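Local coordinates for protein acetyl-CoA acetyltransferase A (PDB 6BJA) that probably catalyses acetyl transfer to and from coenzyme A as a thiolase of lipid metabolism, and holds coenzyme A in its pocket, at residues E321-F326 against A380-G385; S97-I102 against A362-T367. One frame throughout, in Å; residues are numbered along the deposited sequence.

Interaction 1 of 2, residues E321-F326 against A380-G385; sequences EINEAF and AAICNG
N323 and I382 lie side by side and point the same way, the asparagine lying along the isoleucine. N323 CB packs on I382 CG1 at 3.6 Å, and I382 CD1 lies over one face of the amide, offset toward CB and OD1. With CG turned anti to the backbone N (chi1 -171°), the N323 amide is carried past the branched chain toward H355, so one residue offers an apolar flank to I382 and a polar end to the active site. Behind this pair, E321 and I322 pair in parallel with A380 and A381. E321 O accepts from A381 N at 2.8 Å, and N323 N closes the last strand bond, donating to A381 O at 3.1 Å. E321 and A380 set their CB atoms on one face of the sheet; E321 then bends away at chi2, leaving its CB beside the A380 methyl. I322 and A381 occupy the other face, and I322 CD1 folds over the A381 carbonyl. Past N323 the chains part and two waters bridge them. Water 2 donates to N323 O at 2.7 Å and accepts from C383 N at 2.9 Å. Water 1 donates to both N323 OD1 at 3.0 Å and C383 O at 2.9 Å, helping to set the rotation of the amide. Beyond them A325 is small enough to stand over C383, its CB 4.4 Å from C383 SG. Residues 323-326 form the NEAF sequence typical of thiolases, and C383 to G385 the CxG motif. A325 and F326 also line the coenzyme A pocket. The carbonyl and amide oxygens of N323 are linked through one water each to C383 N and O, while its side chain faces H355, which suggests that N323 helps to position C383 and H355, both predicted acid-base residues.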
# COMPACT_ATOMS: atom_id res chain seq x y z
N GLU A 321 -37.55 19.66 -2.51
CA GLU A 321 -36.14 19.37 -2.68
C GLU A 321 -36.01 17.91 -3.08
O GLU A 321 -36.42 17.03 -2.31
CB GLU A 321 -35.33 19.62 -1.41
CG GLU A 321 -35.07 21.07 -1.10
CD GLU A 321 -34.03 21.72 -2.00
OE1 GLU A 321 -32.98 21.10 -2.29
OE2 GLU A 321 -34.23 22.88 -2.41
N ILE A 322 -35.45 17.67 -4.26
CA ILE A 322 -35.13 16.31 -4.70
C ILE A 322 -33.63 16.26 -4.88
O ILE A 322 -33.06 17.02 -5.65
CB ILE A 322 -35.86 15.88 -6.03
CG1 ILE A 322 -35.37 14.53 -6.53
CG2 ILE A 322 -35.68 16.91 -7.14
CD1 ILE A 322 -35.66 13.39 -5.59
N ASN A 323 -32.95 15.41 -4.12
CA ASN A 323 -31.51 15.44 -4.20
C ASN A 323 -31.05 15.01 -5.58
O ASN A 323 -31.48 13.96 -6.10
CB ASN A 323 -30.86 14.56 -3.12
CG ASN A 323 -29.35 14.76 -3.06
OD1 ASN A 323 -28.56 13.81 -3.20
ND2 ASN A 323 -28.94 15.98 -2.88
N GLU A 324 -30.18 15.81 -6.17
CA GLU A 324 -29.76 15.62 -7.57
C GLU A 324 -28.53 14.72 -7.66
O GLU A 324 -27.45 15.20 -7.99
CB GLU A 324 -29.45 16.96 -8.25
CG GLU A 324 -30.61 17.90 -8.23
CD GLU A 324 -30.30 19.23 -8.89
OE1 GLU A 324 -29.10 19.57 -9.11
OE2 GLU A 324 -31.27 19.95 -9.14
N ALA A 325 -28.71 13.43 -7.39
CA ALA A 325 -27.61 12.51 -7.59
C ALA A 325 -27.12 12.65 -9.02
O ALA A 325 -25.92 12.69 -9.28
CB ALA A 325 -28.05 11.10 -7.30
N PHE A 326 -28.09 12.77 -9.93
CA PHE A 326 -27.85 13.00 -11.35
C PHE A 326 -28.93 13.95 -11.83
O PHE A 326 -29.96 14.07 -11.18
CB PHE A 326 -27.91 11.69 -12.15
CG PHE A 326 -26.93 10.67 -11.66
CD1 PHE A 326 -25.66 10.64 -12.17
CD2 PHE A 326 -27.27 9.80 -10.64
CE1 PHE A 326 -24.73 9.74 -11.70
CE2 PHE A 326 -26.35 8.90 -10.15
CZ PHE A 326 -25.08 8.87 -10.67
N ALA A 380 -38.93 17.12 1.16
CA ALA A 380 -37.57 16.79 0.76
C ALA A 380 -37.50 15.29 0.55
O ALA A 380 -37.97 14.52 1.39
CB ALA A 380 -36.57 17.24 1.81
N ALA A 381 -36.92 14.89 -0.58
CA ALA A 381 -36.81 13.48 -0.95
C ALA A 381 -35.43 13.16 -1.50
O ALA A 381 -34.80 13.98 -2.16
CB ALA A 381 -37.85 13.13 -1.95
N ILE A 382 -34.94 11.95 -1.18
CA ILE A 382 -33.60 11.55 -1.59
C ILE A 382 -33.55 10.04 -1.84
O ILE A 382 -34.14 9.28 -1.09
CB ILE A 382 -32.56 11.97 -0.51
CG1 ILE A 382 -31.14 11.70 -0.94
CG2 ILE A 382 -32.89 11.36 0.85
CD1 ILE A 382 -30.13 12.57 -0.11
N CYS A 383 -32.91 9.66 -2.96
CA CYS A 383 -32.68 8.25 -3.28
C CYS A 383 -31.32 7.82 -2.79
O CYS A 383 -30.44 8.64 -2.49
CB CYS A 383 -32.80 8.01 -4.79
SG CYS A 383 -31.48 8.73 -5.80
N ASN A 384 -31.11 6.51 -2.72
CA ASN A 384 -29.79 6.01 -2.41
C ASN A 384 -29.46 4.75 -3.14
O ASN A 384 -30.35 3.98 -3.51
CB ASN A 384 -29.57 5.83 -0.89
CG ASN A 384 -30.54 4.86 -0.22
OD1 ASN A 384 -31.52 5.27 0.41
ND2 ASN A 384 -30.21 3.59 -0.25
N GLY A 385 -28.17 4.57 -3.38
CA GLY A 385 -27.67 3.35 -3.95
C GLY A 385 -28.22 2.16 -3.19
O GLY A 385 -28.29 2.17 -1.96
O HOH W 1 -29.15 10.94 -3.67
O HOH W 2 -31.83 11.73 -4.67

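Interaction 2 of 2, residues S97-I102 against A362-T367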
# COMPACT_ATOMS: atom_id res chain seq x y z
N SER A 97 -28.36 8.59 4.24
CA SER A 97 -27.94 8.41 5.63
C SER A 97 -28.46 9.49 6.58
O SER A 97 -28.97 9.18 7.65
CB SER A 97 -26.42 8.35 5.76
OG SER A 97 -25.85 7.24 5.09
N SER A 98 -28.31 10.76 6.24
CA SER A 98 -28.70 11.76 7.24
C SER A 98 -30.15 12.17 7.13
O SER A 98 -30.66 12.85 8.03
CB SER A 98 -27.78 12.99 7.20
OG SER A 98 -27.65 13.59 5.92
N MET A 99 -30.84 11.76 6.06
CA MET A 99 -32.28 11.83 6.13
C MET A 99 -32.80 10.77 7.11
O MET A 99 -33.69 11.03 7.90
CB MET A 99 -32.92 11.66 4.75
CG MET A 99 -34.41 11.72 4.80
SD MET A 99 -35.03 13.38 4.97
CE MET A 99 -34.73 14.09 3.31
N LYS A 100 -32.23 9.57 7.05
CA LYS A 100 -32.57 8.53 8.01
C LYS A 100 -32.26 8.99 9.43
O LYS A 100 -33.02 8.73 10.36
CB LYS A 100 -31.81 7.23 7.67
CG LYS A 100 -31.95 6.10 8.67
CD LYS A 100 -33.38 5.64 8.85
CE LYS A 100 -33.42 4.34 9.64
NZ LYS A 100 -34.80 3.96 9.99
N ALA A 101 -31.16 9.71 9.60
CA ALA A 101 -30.82 10.24 10.92
C ALA A 101 -31.93 11.12 11.44
O ALA A 101 -32.32 11.02 12.61
CB ALA A 101 -29.51 10.99 10.87
N ILE A 102 -32.43 12.02 10.60
CA ILE A 102 -33.51 12.91 11.00
C ILE A 102 -34.78 12.11 11.33
O ILE A 102 -35.45 12.37 12.32
CB ILE A 102 -33.81 13.99 9.93
CG1 ILE A 102 -32.62 14.94 9.81
CG2 ILE A 102 -35.08 14.78 10.26
CD1 ILE A 102 -32.66 15.85 8.61
N ALA A 362 -29.60 15.52 5.24
CA ALA A 362 -29.86 16.66 6.10
C ALA A 362 -29.68 17.99 5.36
O ALA A 362 -30.39 18.96 5.62
CB ALA A 362 -28.96 16.61 7.30
N ARG A 363 -28.75 18.02 4.42
CA ARG A 363 -28.45 19.26 3.70
C ARG A 363 -29.70 19.71 2.93
O ARG A 363 -30.04 20.89 2.96
CB ARG A 363 -27.25 19.07 2.77
CG ARG A 363 -26.50 20.35 2.38
CD ARG A 363 -27.22 21.18 1.33
NE ARG A 363 -27.37 20.44 0.07
CZ ARG A 363 -28.24 20.77 -0.89
NH1 ARG A 363 -29.08 21.78 -0.73
NH2 ARG A 363 -28.27 20.06 -1.99
N ILE A 364 -30.40 18.79 2.26
CA ILE A 364 -31.58 19.23 1.52
C ILE A 364 -32.75 19.60 2.44
O ILE A 364 -33.54 20.48 2.11
CB ILE A 364 -32.06 18.20 0.47
CG1 ILE A 364 -32.58 16.89 1.09
CG2 ILE A 364 -30.94 17.95 -0.52
CD1 ILE A 364 -33.35 15.97 0.08
N VAL A 365 -32.83 19.01 3.63
CA VAL A 365 -33.82 19.45 4.61
C VAL A 365 -33.50 20.87 5.08
O VAL A 365 -34.41 21.72 5.21
CB VAL A 365 -33.89 18.50 5.81
CG1 VAL A 365 -34.77 19.07 6.91
CG2 VAL A 365 -34.41 17.13 5.37
N VAL A 366 -32.23 21.16 5.36
CA VAL A 366 -31.81 22.50 5.74
C VAL A 366 -32.18 23.51 4.65
O VAL A 366 -32.80 24.53 4.94
CB VAL A 366 -30.29 22.55 6.03
CG1 VAL A 366 -29.83 24.00 6.19
CG2 VAL A 366 -29.97 21.74 7.27
N THR A 367 -31.84 23.23 3.40
CA THR A 367 -32.16 24.14 2.30
C THR A 367 -33.66 24.31 2.14
O THR A 367 -34.15 25.46 1.93
CB THR A 367 -31.51 23.63 1.03
OG1 THR A 367 -30.08 23.67 1.22
CG2 THR A 367 -31.87 24.50 -0.17
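Where M99 and I102 meet A362, I364 and V365, no ring or amide takes part; the one flat side group nearby is the guanidinium of R363, directed away from helix 97-102. I364 CG2 covers one face near its border, 3.7 Å off the plane, while T367 OG1 sits at the edge, in plane, accepting from R363 NH1 at 2.9 Å. One N-H of the guanidinium is thus used on its own helix; the crossing itself is made by apolar groups and one serine. A chi1 of 53° turns the S98 hydroxyl toward A362 N, which donates to OG at 2.8 Å in a nearly straight bond. The same hydroxyl is bonded to G358 O, so a short polar residue bridges a donor and an acceptor one turn apart on the facing helix. M99, flexible and bent at chi2 and chi3, brings CE across V365 CG2 at 3.7 Å and at about a right angle to I364, whose CD1 is 4.0 Å from CE. I102 and V365 reach toward each other tip to tip, CD1 to CG2 at 3.9 Å. Having only a methyl, A362 lets I102 CD1 settle 3.8 Å from its CA. The axes of segments 97-102 and 362-367 come within 8.9 Å, 66° apart in direction, and M99, I102 and V365 also rest on I392 of strand 388-396. One helix comes from the N-terminal and the other from the C-terminal thiolase domain: this is the buried central helix layer of the five-layered alpha-beta-alpha-beta-alpha thiolase fold.

How the interactions relate
Interaction 1 supplies strands and loop, interaction 2 the helices beneath them; their centres are 11 Å apart. I364 joins the two: its CD1 packs 3.3 Å from A381 O and its CG2 3.7 Å from N323 ND2, while E321 CG lies 3.6 Å from I364 O. Helix 357-371 leads on to strand 377-384, and helix 97-110 begins just after the modified cysteine at position 95, the predicted nucleophile. Interaction 1 holds C383 and nears coenzyme A, with the A325 side chain about 4 Å from the ligand, whereas interaction 2 lies deeper: the I364 side chain is about 8 Å from that of H355 and about 12 Å from the bound coenzyme A.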